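Long-range contacts in hydrazine synthase subunit alpha (Candidatus Kuenenia stuttgartiensis, PDB 5C2V), which condenses hydroxylamine, made in the gamma subunit, with ammonia to give hydrazine, as the second half-reaction of the hydrazine synthase complex: residues S226-P231 with I239-V244; G423-W428 with E634-D639; D514-T519 with A574-N579. All coordinates share one frame; numbering follows the deposited sequence.

Contact 1: residues S226-P231 with I239-V244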
ATOM      1  N   SER D 226       1.377 -14.657 -18.170  1.00 48.73           N
ATOM      2  CA  SER D 226       0.082 -13.992 -18.110  1.00 45.40           C
ATOM      3  C   SER D 226      -0.144 -13.238 -19.413  1.00 50.23           C
ATOM      4  O   SER D 226       0.717 -13.235 -20.293  1.00 70.05           O
ATOM      5  CB  SER D 226      -0.004 -13.049 -16.909  1.00 71.12           C
ATOM      6  OG  SER D 226      -0.186 -13.777 -15.706  1.00 49.97           O
ATOM      7  N   SER D 227      -1.297 -12.592 -19.530  1.00 43.79           N
ATOM      8  CA  SER D 227      -1.731 -12.043 -20.810  1.00 60.44           C
ATOM      9  C   SER D 227      -1.002 -10.770 -21.235  1.00 62.98           C
ATOM     10  O   SER D 227      -0.938  -9.795 -20.487  1.00 55.12           O
ATOM     11  CB  SER D 227      -3.235 -11.774 -20.770  1.00 48.63           C
ATOM     12  OG  SER D 227      -3.966 -12.979 -20.628  1.00 66.50           O
ATOM     13  N   ASN D 228      -0.455 -10.801 -22.446  1.00 63.73           N
ATOM     14  CA  ASN D 228       0.009  -9.597 -23.127  1.00 57.86           C
ATOM     15  C   ASN D 228      -1.001  -9.230 -24.206  1.00 60.68           C
ATOM     16  O   ASN D 228      -1.407 -10.086 -24.992  1.00 57.54           O
ATOM     17  CB  ASN D 228       1.395  -9.801 -23.740  1.00 69.27           C
ATOM     18  CG  ASN D 228       2.498  -9.799 -22.703  1.00 64.13           C
ATOM     19  OD1 ASN D 228       2.362  -9.198 -21.639  1.00 76.52           O
ATOM     20  ND2 ASN D 228       3.603 -10.465 -23.014  1.00 51.78           N
ATOM     21  N   PHE D 229      -1.415  -7.968 -24.245  1.00 38.42           N
ATOM     22  CA  PHE D 229      -2.509  -7.589 -25.133  1.00 35.62           C
ATOM     23  C   PHE D 229      -2.485  -6.130 -25.576  1.00 43.66           C
ATOM     24  O   PHE D 229      -1.638  -5.348 -25.145  1.00 45.75           O
ATOM     25  CB  PHE D 229      -3.845  -7.889 -24.452  1.00 59.12           C
ATOM     26  CG  PHE D 229      -4.028  -7.188 -23.131  1.00 43.86           C
ATOM     27  CD1 PHE D 229      -3.530  -7.741 -21.961  1.00 50.86           C
ATOM     28  CD2 PHE D 229      -4.710  -5.985 -23.059  1.00 55.22           C
ATOM     29  CE1 PHE D 229      -3.700  -7.101 -20.748  1.00 52.02           C
ATOM     30  CE2 PHE D 229      -4.883  -5.340 -21.847  1.00 57.73           C
ATOM     31  CZ  PHE D 229      -4.378  -5.900 -20.691  1.00 53.75           C
ATOM     32  N   ASP D 230      -3.450  -5.786 -26.426  1.00 48.71           N
ATOM     33  CA  ASP D 230      -3.603  -4.444 -26.988  1.00 57.91           C
ATOM     34  C   ASP D 230      -2.308  -3.852 -27.551  1.00 58.73           C
ATOM     35  O   ASP D 230      -1.809  -2.851 -27.038  1.00 62.62           O
ATOM     36  CB  ASP D 230      -4.180  -3.502 -25.928  1.00 55.56           C
ATOM     37  CG  ASP D 230      -5.611  -3.847 -25.564  1.00 72.78           C
ATOM     38  OD1 ASP D 230      -6.079  -4.938 -25.956  1.00 69.55           O
ATOM     39  OD2 ASP D 230      -6.267  -3.033 -24.882  1.00 56.34           O
ATOM     40  N   PRO D 231      -1.763  -4.467 -28.615  1.00 66.42           N
ATOM     41  CA  PRO D 231      -0.540  -3.943 -29.233  1.00 59.12           C
ATOM     42  C   PRO D 231      -0.799  -2.698 -30.078  1.00 52.06           C
ATOM     43  O   PRO D 231      -1.859  -2.578 -30.692  1.00 53.75           O
ATOM     44  CB  PRO D 231      -0.068  -5.107 -30.105  1.00 54.75           C
ATOM     45  CG  PRO D 231      -1.323  -5.808 -30.483  1.00 65.37           C
ATOM     46  CD  PRO D 231      -2.250  -5.677 -29.303  1.00 60.51           C
ATOM     47  N   ILE D 239       6.628  -1.769 -30.605  1.00 51.78           N
ATOM     48  CA  ILE D 239       5.274  -2.200 -30.268  1.00 61.14           C
ATOM     49  C   ILE D 239       4.898  -1.845 -28.830  1.00 62.57           C
ATOM     50  O   ILE D 239       5.512  -2.329 -27.880  1.00 53.99           O
ATOM     51  CB  ILE D 239       5.103  -3.720 -30.461  1.00 60.95           C
ATOM     52  CG1 ILE D 239       5.566  -4.138 -31.859  1.00 69.11           C
ATOM     53  CG2 ILE D 239       3.655  -4.130 -30.225  1.00 55.70           C
ATOM     54  CD1 ILE D 239       4.789  -3.488 -32.983  1.00 64.05           C
ATOM     55  N   LEU D 240       3.884  -0.997 -28.689  1.00 55.40           N
ATOM     56  CA  LEU D 240       3.380  -0.580 -27.384  1.00 62.67           C
ATOM     57  C   LEU D 240       2.195  -1.441 -26.964  1.00 73.82           C
ATOM     58  O   LEU D 240       1.246  -1.607 -27.730  1.00 76.54           O
ATOM     59  CB  LEU D 240       2.971   0.894 -27.420  1.00 46.09           C
ATOM     60  CG  LEU D 240       2.346   1.491 -26.157  1.00 47.36           C
ATOM     61  CD1 LEU D 240       3.416   1.872 -25.147  1.00 37.88           C
ATOM     62  CD2 LEU D 240       1.475   2.690 -26.504  1.00 37.37           C
ATOM     63  N   PHE D 241       2.240  -1.985 -25.751  1.00 52.50           N
ATOM     64  CA  PHE D 241       1.162  -2.858 -25.294  1.00 58.60           C
ATOM     65  C   PHE D 241       1.046  -2.953 -23.775  1.00 58.66           C
ATOM     66  O   PHE D 241       1.827  -2.353 -23.033  1.00 54.92           O
ATOM     67  CB  PHE D 241       1.340  -4.263 -25.882  1.00 56.26           C
ATOM     68  CG  PHE D 241       2.605  -4.953 -25.448  1.00 53.57           C
ATOM     69  CD1 PHE D 241       3.813  -4.667 -26.062  1.00 54.65           C
ATOM     70  CD2 PHE D 241       2.581  -5.902 -24.439  1.00 47.05           C
ATOM     71  CE1 PHE D 241       4.976  -5.303 -25.668  1.00 44.43           C
ATOM     72  CE2 PHE D 241       3.741  -6.544 -24.043  1.00 52.62           C
ATOM     73  CZ  PHE D 241       4.939  -6.243 -24.659  1.00 38.28           C
ATOM     74  N   SER D 242       0.055  -3.720 -23.329  1.00 59.13           N
ATOM     75  CA  SER D 242      -0.192  -3.933 -21.909  1.00 44.54           C
ATOM     76  C   SER D 242       0.283  -5.317 -21.488  1.00 46.19           C
ATOM     77  O   SER D 242       0.080  -6.299 -22.201  1.00 55.75           O
ATOM     78  CB  SER D 242      -1.679  -3.767 -21.588  1.00 44.64           C
ATOM     79  OG  SER D 242      -2.146  -2.482 -21.955  1.00 48.19           O
ATOM     80  N   SER D 243       0.914  -5.387 -20.322  1.00 39.30           N
ATOM     81  CA  SER D 243       1.452  -6.640 -19.817  1.00 54.81           C
ATOM     82  C   SER D 243       0.992  -6.895 -18.390  1.00 71.47           C
ATOM     83  O   SER D 243       1.063  -6.011 -17.537  1.00 51.48           O
ATOM     84  CB  SER D 243       2.981  -6.629 -19.881  1.00 49.93           C
ATOM     85  OG  SER D 243       3.517  -7.881 -19.487  1.00 46.26           O
ATOM     86  N   VAL D 244       0.521  -8.107 -18.129  1.00 54.38           N
ATOM     87  CA  VAL D 244       0.109  -8.465 -16.784  1.00 52.56           C
ATOM     88  C   VAL D 244       1.275  -9.111 -16.056  1.00 57.83           C
ATOM     89  O   VAL D 244       1.676 -10.227 -16.389  1.00 50.12           O
ATOM     90  CB  VAL D 244      -1.092  -9.432 -16.794  1.00 54.93           C
ATOM     91  CG1 VAL D 244      -1.444  -9.863 -15.378  1.00 63.53           C
ATOM     92  CG2 VAL D 244      -2.289  -8.790 -17.477  1.00 44.37           C
TER

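Contact 2: residues G423-W428 with E634-D639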
ATOM      1  N   GLY D 423      21.885 -29.191 -34.495  1.00 76.40           N
ATOM      2  CA  GLY D 423      21.767 -30.357 -33.636  1.00 71.98           C
ATOM      3  C   GLY D 423      21.568 -30.072 -32.159  1.00 82.29           C
ATOM      4  O   GLY D 423      21.767 -30.954 -31.324  1.00 88.65           O
ATOM      5  N   TYR D 424      21.179 -28.845 -31.829  1.00 76.29           N
ATOM      6  CA  TYR D 424      20.891 -28.494 -30.442  1.00 66.36           C
ATOM      7  C   TYR D 424      19.515 -29.000 -30.024  1.00 71.72           C
ATOM      8  O   TYR D 424      18.570 -28.953 -30.811  1.00 72.05           O
ATOM      9  CB  TYR D 424      20.981 -26.982 -30.234  1.00 73.04           C
ATOM     10  CG  TYR D 424      22.396 -26.464 -30.133  1.00 81.49           C
ATOM     11  CD1 TYR D 424      23.133 -26.639 -28.970  1.00 78.82           C
ATOM     12  CD2 TYR D 424      22.994 -25.801 -31.194  1.00 80.58           C
ATOM     13  CE1 TYR D 424      24.426 -26.171 -28.867  1.00 85.20           C
ATOM     14  CE2 TYR D 424      24.288 -25.328 -31.102  1.00 70.84           C
ATOM     15  CZ  TYR D 424      24.998 -25.516 -29.935  1.00 83.68           C
ATOM     16  OH  TYR D 424      26.287 -25.051 -29.828  1.00 83.38           O
ATOM     17  N   PRO D 425      19.401 -29.491 -28.780  1.00 67.49           N
ATOM     18  CA  PRO D 425      18.134 -29.992 -28.235  1.00 54.02           C
ATOM     19  C   PRO D 425      17.049 -28.919 -28.220  1.00 48.07           C
ATOM     20  O   PRO D 425      15.870 -29.226 -28.393  1.00 60.70           O
ATOM     21  CB  PRO D 425      18.504 -30.410 -26.808  1.00 60.01           C
ATOM     22  CG  PRO D 425      19.976 -30.643 -26.846  1.00 62.78           C
ATOM     23  CD  PRO D 425      20.510 -29.641 -27.821  1.00 61.53           C
ATOM     24  N   HIS D 426      17.457 -27.671 -28.017  1.00 50.32           N
ATOM     25  CA  HIS D 426      16.525 -26.554 -27.958  1.00 48.70           C
ATOM     26  C   HIS D 426      17.223 -25.269 -28.390  1.00 48.68           C
ATOM     27  O   HIS D 426      18.444 -25.156 -28.284  1.00 55.58           O
ATOM     28  CB  HIS D 426      15.958 -26.406 -26.542  1.00 57.94           C
ATOM     29  CG  HIS D 426      14.683 -25.628 -26.472  1.00 57.41           C
ATOM     30  ND1 HIS D 426      14.638 -24.254 -26.571  1.00 56.11           N
ATOM     31  CD2 HIS D 426      13.401 -26.032 -26.298  1.00 42.09           C
ATOM     32  CE1 HIS D 426      13.385 -23.846 -26.470  1.00 49.18           C
ATOM     33  NE2 HIS D 426      12.616 -24.907 -26.303  1.00 51.50           N
ATOM     34  N   SER D 427      16.449 -24.309 -28.886  1.00 37.92           N
ATOM     35  CA  SER D 427      16.990 -22.998 -29.225  1.00 56.31           C
ATOM     36  C   SER D 427      17.520 -22.323 -27.965  1.00 69.88           C
ATOM     37  O   SER D 427      16.958 -22.495 -26.884  1.00 67.69           O
ATOM     38  CB  SER D 427      15.925 -22.129 -29.896  1.00 62.83           C
ATOM     39  OG  SER D 427      14.780 -21.998 -29.070  1.00 52.70           O
ATOM     40  N   TRP D 428      18.602 -21.564 -28.097  1.00 73.89           N
ATOM     41  CA  TRP D 428      19.209 -20.936 -26.929  1.00 57.06           C
ATOM     42  C   TRP D 428      19.705 -19.515 -27.190  1.00 61.84           C
ATOM     43  O   TRP D 428      19.825 -19.082 -28.338  1.00 70.27           O
ATOM     44  CB  TRP D 428      20.354 -21.809 -26.401  1.00 58.82           C
ATOM     45  CG  TRP D 428      21.439 -22.094 -27.393  1.00 79.13           C
ATOM     46  CD1 TRP D 428      21.411 -23.019 -28.396  1.00 64.18           C
ATOM     47  CD2 TRP D 428      22.727 -21.470 -27.457  1.00 69.52           C
ATOM     48  NE1 TRP D 428      22.597 -22.998 -29.089  1.00 58.71           N
ATOM     49  CE2 TRP D 428      23.421 -22.057 -28.533  1.00 59.22           C
ATOM     50  CE3 TRP D 428      23.357 -20.467 -26.713  1.00 59.48           C
ATOM     51  CZ2 TRP D 428      24.714 -21.674 -28.884  1.00 71.00           C
ATOM     52  CZ3 TRP D 428      24.640 -20.089 -27.063  1.00 61.70           C
ATOM     53  CH2 TRP D 428      25.305 -20.691 -28.138  1.00 74.55           C
ATOM     54  N   GLU D 634      24.568 -27.648 -21.853  1.00 72.10           N
ATOM     55  CA  GLU D 634      23.833 -28.154 -20.699  1.00 69.74           C
ATOM     56  C   GLU D 634      22.489 -27.459 -20.499  1.00 60.25           C
ATOM     57  O   GLU D 634      22.376 -26.243 -20.646  1.00 71.82           O
ATOM     58  CB  GLU D 634      24.681 -28.012 -19.430  1.00 70.10           C
ATOM     59  CG  GLU D 634      23.999 -28.518 -18.167  1.00 72.46           C
ATOM     60  CD  GLU D 634      24.948 -28.634 -16.991  1.00 61.92           C
ATOM     61  OE1 GLU D 634      24.643 -29.406 -16.058  1.00 43.76           O
ATOM     62  OE2 GLU D 634      25.996 -27.954 -16.999  1.00 67.15           O
ATOM     63  N   GLY D 635      21.472 -28.249 -20.167  1.00 61.29           N
ATOM     64  CA  GLY D 635      20.178 -27.719 -19.782  1.00 53.52           C
ATOM     65  C   GLY D 635      19.270 -27.326 -20.930  1.00 50.79           C
ATOM     66  O   GLY D 635      18.389 -26.481 -20.764  1.00 64.93           O
ATOM     67  N   LEU D 636      19.484 -27.920 -22.100  1.00 53.40           N
ATOM     68  CA  LEU D 636      18.626 -27.638 -23.246  1.00 63.55           C
ATOM     69  C   LEU D 636      17.532 -28.685 -23.453  1.00 57.72           C
ATOM     70  O   LEU D 636      16.693 -28.539 -24.340  1.00 62.15           O
ATOM     71  CB  LEU D 636      19.463 -27.508 -24.519  1.00 62.31           C
ATOM     72  CG  LEU D 636      20.428 -26.322 -24.554  1.00 71.87           C
ATOM     73  CD1 LEU D 636      20.928 -26.074 -25.970  1.00 59.47           C
ATOM     74  CD2 LEU D 636      19.770 -25.073 -23.986  1.00 53.25           C
ATOM     75  N   THR D 637      17.531 -29.734 -22.638  1.00 47.02           N
ATOM     76  CA  THR D 637      16.510 -30.768 -22.770  1.00 53.83           C
ATOM     77  C   THR D 637      15.357 -30.510 -21.805  1.00 59.58           C
ATOM     78  O   THR D 637      15.515 -30.630 -20.589  1.00 48.94           O
ATOM     79  CB  THR D 637      17.090 -32.171 -22.519  1.00 73.41           C
ATOM     80  OG1 THR D 637      18.330 -32.313 -23.223  1.00 62.85           O
ATOM     81  CG2 THR D 637      16.117 -33.241 -22.993  1.00 67.05           C
ATOM     82  N   LEU D 638      14.197 -30.162 -22.356  1.00 41.67           N
ATOM     83  CA  LEU D 638      13.025 -29.827 -21.552  1.00 44.64           C
ATOM     84  C   LEU D 638      12.529 -31.030 -20.760  1.00 52.95           C
ATOM     85  O   LEU D 638      11.980 -30.885 -19.668  1.00 77.77           O
ATOM     86  CB  LEU D 638      11.902 -29.289 -22.440  1.00 37.15           C
ATOM     87  CG  LEU D 638      12.145 -27.936 -23.111  1.00 50.56           C
ATOM     88  CD1 LEU D 638      10.953 -27.544 -23.971  1.00 51.34           C
ATOM     89  CD2 LEU D 638      12.431 -26.868 -22.068  1.00 45.85           C
ATOM     90  N   ASP D 639      12.723 -32.214 -21.328  1.00 73.01           N
ATOM     91  CA  ASP D 639      12.340 -33.463 -20.684  1.00 66.69           C
ATOM     92  C   ASP D 639      13.054 -33.623 -19.344  1.00 66.46           C
ATOM     93  O   ASP D 639      12.461 -34.049 -18.354  1.00 76.99           O
ATOM     94  CB  ASP D 639      12.660 -34.645 -21.608  1.00 74.86           C
ATOM     95  CG  ASP D 639      11.904 -35.910 -21.240  1.00 99.85           C
ATOM     96  OD1 ASP D 639      11.664 -36.148 -20.038  1.00103.58           O
ATOM     97  OD2 ASP D 639      11.553 -36.674 -22.162  1.00111.71           O
TER

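Contact 3: residues D514-T519 with A574-N579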
ATOM      1  N   ASP D 514      33.385  -8.792  -9.261  1.00 40.99           N
ATOM      2  CA  ASP D 514      32.930  -7.412  -9.398  1.00 45.77           C
ATOM      3  C   ASP D 514      31.409  -7.329  -9.507  1.00 56.77           C
ATOM      4  O   ASP D 514      30.849  -6.245  -9.671  1.00 39.05           O
ATOM      5  CB  ASP D 514      33.585  -6.746 -10.612  1.00 44.46           C
ATOM      6  CG  ASP D 514      33.133  -7.351 -11.927  1.00 61.24           C
ATOM      7  OD1 ASP D 514      32.795  -8.552 -11.947  1.00 59.70           O
ATOM      8  OD2 ASP D 514      33.120  -6.623 -12.943  1.00 56.13           O
ATOM      9  N   GLY D 515      30.748  -8.478  -9.420  1.00 42.35           N
ATOM     10  CA  GLY D 515      29.296  -8.526  -9.442  1.00 50.79           C
ATOM     11  C   GLY D 515      28.713  -8.745 -10.825  1.00 58.16           C
ATOM     12  O   GLY D 515      27.496  -8.702 -11.007  1.00 52.98           O
ATOM     13  N   SER D 516      29.582  -8.983 -11.802  1.00 67.76           N
ATOM     14  CA  SER D 516      29.144  -9.206 -13.175  1.00 56.13           C
ATOM     15  C   SER D 516      28.913 -10.686 -13.453  1.00 43.55           C
ATOM     16  O   SER D 516      29.665 -11.539 -12.981  1.00 49.57           O
ATOM     17  CB  SER D 516      30.168  -8.643 -14.163  1.00 56.35           C
ATOM     18  OG  SER D 516      31.424  -9.281 -14.019  1.00 69.40           O
ATOM     19  N   THR D 517      27.868 -10.990 -14.215  1.00 42.23           N
ATOM     20  CA  THR D 517      27.587 -12.371 -14.588  1.00 47.42           C
ATOM     21  C   THR D 517      27.020 -12.452 -16.002  1.00 50.45           C
ATOM     22  O   THR D 517      26.369 -11.522 -16.473  1.00 48.70           O
ATOM     23  CB  THR D 517      26.605 -13.040 -13.601  1.00 46.94           C
ATOM     24  OG1 THR D 517      26.485 -14.433 -13.912  1.00 60.39           O
ATOM     25  CG2 THR D 517      25.234 -12.385 -13.670  1.00 42.09           C
ATOM     26  N   VAL D 518      27.288 -13.563 -16.677  1.00 44.19           N
ATOM     27  CA  VAL D 518      26.788 -13.785 -18.028  1.00 41.14           C
ATOM     28  C   VAL D 518      26.559 -15.277 -18.242  1.00 45.63           C
ATOM     29  O   VAL D 518      27.315 -16.104 -17.731  1.00 50.04           O
ATOM     30  CB  VAL D 518      27.767 -13.231 -19.095  1.00 53.82           C
ATOM     31  CG1 VAL D 518      29.142 -13.869 -18.949  1.00 45.25           C
ATOM     32  CG2 VAL D 518      27.219 -13.440 -20.501  1.00 35.73           C
ATOM     33  N   THR D 519      25.510 -15.629 -18.980  1.00 34.84           N
ATOM     34  CA  THR D 519      25.236 -17.039 -19.223  1.00 45.00           C
ATOM     35  C   THR D 519      24.479 -17.309 -20.517  1.00 50.45           C
ATOM     36  O   THR D 519      23.833 -16.421 -21.085  1.00 48.99           O
ATOM     37  CB  THR D 519      24.430 -17.660 -18.064  1.00 48.68           C
ATOM     38  OG1 THR D 519      24.530 -19.088 -18.120  1.00 46.64           O
ATOM     39  CG2 THR D 519      22.969 -17.255 -18.149  1.00 29.60           C
ATOM     40  N   ALA D 574      33.158  -4.586 -17.110  1.00 52.30           N
ATOM     41  CA  ALA D 574      32.819  -5.803 -16.386  1.00 47.90           C
ATOM     42  C   ALA D 574      33.667  -6.991 -16.815  1.00 43.01           C
ATOM     43  O   ALA D 574      34.063  -7.101 -17.975  1.00 64.40           O
ATOM     44  CB  ALA D 574      31.341  -6.121 -16.570  1.00 48.28           C
ATOM     45  N   LYS D 575      33.934  -7.881 -15.865  1.00 38.61           N
ATOM     46  CA  LYS D 575      34.701  -9.089 -16.136  1.00 48.21           C
ATOM     47  C   LYS D 575      33.923 -10.053 -17.024  1.00 57.95           C
ATOM     48  O   LYS D 575      34.511 -10.801 -17.805  1.00 59.73           O
ATOM     49  CB  LYS D 575      35.085  -9.787 -14.829  1.00 53.63           C
ATOM     50  CG  LYS D 575      36.069  -9.016 -13.964  1.00 49.63           C
ATOM     51  CD  LYS D 575      36.556  -9.878 -12.807  1.00 56.71           C
ATOM     52  CE  LYS D 575      37.593  -9.152 -11.965  1.00 48.52           C
ATOM     53  NZ  LYS D 575      38.141 -10.030 -10.895  1.00 52.27           N
ATOM     54  N   ALA D 576      32.600 -10.029 -16.900  1.00 65.02           N
ATOM     55  CA  ALA D 576      31.737 -10.943 -17.640  1.00 68.93           C
ATOM     56  C   ALA D 576      31.772 -10.671 -19.141  1.00 59.70           C
ATOM     57  O   ALA D 576      31.550 -11.575 -19.947  1.00 53.62           O
ATOM     58  CB  ALA D 576      30.310 -10.850 -17.125  1.00 47.22           C
ATOM     59  N   LEU D 577      32.057  -9.424 -19.505  1.00 51.29           N
ATOM     60  CA  LEU D 577      32.119  -9.012 -20.905  1.00 56.91           C
ATOM     61  C   LEU D 577      33.132  -9.835 -21.696  1.00 48.11           C
ATOM     62  O   LEU D 577      32.977 -10.036 -22.900  1.00 48.16           O
ATOM     63  CB  LEU D 577      32.465  -7.523 -21.003  1.00 42.32           C
ATOM     64  CG  LEU D 577      32.523  -6.902 -22.400  1.00 57.45           C
ATOM     65  CD1 LEU D 577      31.174  -7.004 -23.095  1.00 39.34           C
ATOM     66  CD2 LEU D 577      32.982  -5.453 -22.323  1.00 41.32           C
ATOM     67  N   TYR D 578      34.165 -10.311 -21.011  1.00 56.82           N
ATOM     68  CA  TYR D 578      35.225 -11.075 -21.657  1.00 47.53           C
ATOM     69  C   TYR D 578      34.964 -12.577 -21.604  1.00 44.88           C
ATOM     70  O   TYR D 578      35.704 -13.363 -22.194  1.00 60.22           O
ATOM     71  CB  TYR D 578      36.574 -10.744 -21.016  1.00 42.83           C
ATOM     72  CG  TYR D 578      36.965  -9.291 -21.174  1.00 50.76           C
ATOM     73  CD1 TYR D 578      36.532  -8.331 -20.269  1.00 54.71           C
ATOM     74  CD2 TYR D 578      37.756  -8.878 -22.237  1.00 66.36           C
ATOM     75  CE1 TYR D 578      36.880  -7.001 -20.416  1.00 64.47           C
ATOM     76  CE2 TYR D 578      38.111  -7.552 -22.392  1.00 58.20           C
ATOM     77  CZ  TYR D 578      37.671  -6.617 -21.479  1.00 55.76           C
ATOM     78  OH  TYR D 578      38.023  -5.296 -21.630  1.00 48.73           O
ATOM     79  N   ASN D 579      33.914 -12.975 -20.895  1.00 58.29           N
ATOM     80  CA  ASN D 579      33.510 -14.377 -20.860  1.00 54.34           C
ATOM     81  C   ASN D 579      32.378 -14.667 -21.843  1.00 56.62           C
ATOM     82  O   ASN D 579      31.878 -15.791 -21.906  1.00 56.41           O
ATOM     83  CB  ASN D 579      33.090 -14.779 -19.444  1.00 51.66           C
ATOM     84  CG  ASN D 579      33.172 -16.280 -19.213  1.00 62.85           C
ATOM     85  OD1 ASN D 579      33.817 -17.001 -19.973  1.00 59.80           O
ATOM     86  ND2 ASN D 579      32.520 -16.754 -18.156  1.00 64.45           N
TER

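Contact 1: residues S226-P231 with I239-V244
F229 and S242 are joined by two backbone hydrogen bonds. F229 N donates to S242 O and S242 N to F229 O, each at 3.0 Å, so the two form an antiparallel hydrogen-bonded pair. N228 and S243 are the neighbouring non-hydrogen-bonded pair. A third backbone bond, V244 N to S227 O (3.2 Å), lies just ahead of the first strand. One side-chain bond is added. S243 OG is anti to its own N (chi1 -176°) and donates to N228 OD1 at 2.8 Å, in the carbonyl plane of the amide. N224 ND2 also donates to N228 OD1, so two bonds fix the amide oxygen. S242 OG is hydrogen-bonded to R286 O, and D230 OD2 to Q288 N, both on strand 285-291 of the next sheet along the chain.

These pairs build the hairpin of strands 228-233 and 239-245. It opens a four-stranded antiparallel sheet, consistent with a blade of the N-terminal six-bladed beta-propeller.

Ring and carbon packing lies on both faces. S242 CB sits over one face of the F229 ring in a CH-pi contact, 3.8 Å from the ring centroid and offset toward the rim. V244 CG2 meets the edge of the same ring, 3.9 Å from F229 CE1. On the face of N228 and S243, ring meets amide obliquely: F241 CE2 lies 3.7 Å from N228 CG, the planes 68° apart. P231 CB touches I239 CG2.

Contact 2: residues G423-W428 with E634-D639
Two irregular loops meet where L636 packs against Y424, P425, H426 and W428. Residues 423-428 lead into strand 428-433. Residues 634-639 belong to the cytochrome c part of the chain and come before helix 646-657. L636 carries most of the contact, and its side chain is buried. Its chi1 of -65° turns CG toward the other loop, and with chi2 at -165° CD1 comes up against two aromatic rings. L636 CD1 lies 3.8 Å from Y424 CD1 and 3.9 Å from W428 CD1, meeting both rings obliquely. It is also 3.5 Å from H426 O, while H426 CB lies against L636 O. L636 CD2 approaches W428 CB. P425 covers the root of the leucine. P425 CB is 3.8 Å from L636 CB, and the two side chains cross at about a right angle.

The two rings that receive L636 are set against each other. W428 NE1 lies over the centre of the Y424 ring, 3.3 Å above its plane. F592 meets W428 edge-to-face.

Strand 428-433 is the middle strand of a three-stranded mixed sheet with 517-522 and 553-556. The last of these carries C556, which binds heme covalently. The contact therefore joins the lead-in of strand 428-433 to the lead-in of helix 646-657. L522 of strand 517-522 touches H426, L636 and L638.

A second, outer contact is made by H426 and L638. L638 CD1 lies 3.7 Å from H426 CD2, oblique to the imidazole. The imidazole is held by its own segment. H426 ND1 donates to S427 O at 2.9 Å, almost straight at 178°, on a lone pair and within the ring plane. T637 OG1 is hydrogen-bonded to D613 OD1.

Contact 3: residues D514-T519 with A574-N579
The first torsions of D514 (chi1 67°) and S516 (chi1 61°) each set the outer group between the backbone N and the carbonyl carbon. This points the carboxylate and the hydroxyl at the backbone of K575 and A576. K575 N donates to D514 OD2 at 3.3 Å, on the syn side but tilted out of the carboxylate plane. A576 N donates to S516 OG at 3.2 Å, bent, 138° at the hydrogen. V518 CG1 rests 3.7 Å from A576 CB. S516 CB also packs on the methyls of A574 and A576.

Within 514-519, D514 and S516 are linked by two hydrogen bonds. S516 OG donates to D514 OD1 at 2.6 Å, on the syn side. S516 N donates to the same oxygen from above the carboxylate plane, which closes an Asx turn. The contact sets loop 574-579 against the start of strand 517-522 in the middle domain, beside strand 428-433. T517 points away from 574-579, and its side chain comes within about 6 Å of a bound heme c. Y578 O bonds T222 OG1 of the gamma subunit.

K575 runs out extended to S513 OG, and its NZ stays 5.6 Å from D514 OD1. The three donors and the nearby lysine would probably favour the charged carboxylate. S516 OG donates to D514 OD1 and accepts from A576 N, so it bridges the two segments.

How the contacts relate
From the N terminus, contact 1 comes first and closes a hairpin with seven residues between its segments, within one sheet. It is complete before contact 2 opens at 423-428. Contact 3 then opens at 514-519 and closes at 574-579. Contact 2 closes later, at 634-639, so contact 3 lies within its span and none of the loops cross. Contacts 2 and 3 do not touch, but their nearest atoms are about 7 Å apart. Their first segments run into strands 428-433 and 517-522, which are antiparallel neighbours in one sheet. Contact 2 ties this sheet to the cytochrome c part, and contact 3 to the segment facing the gamma subunit.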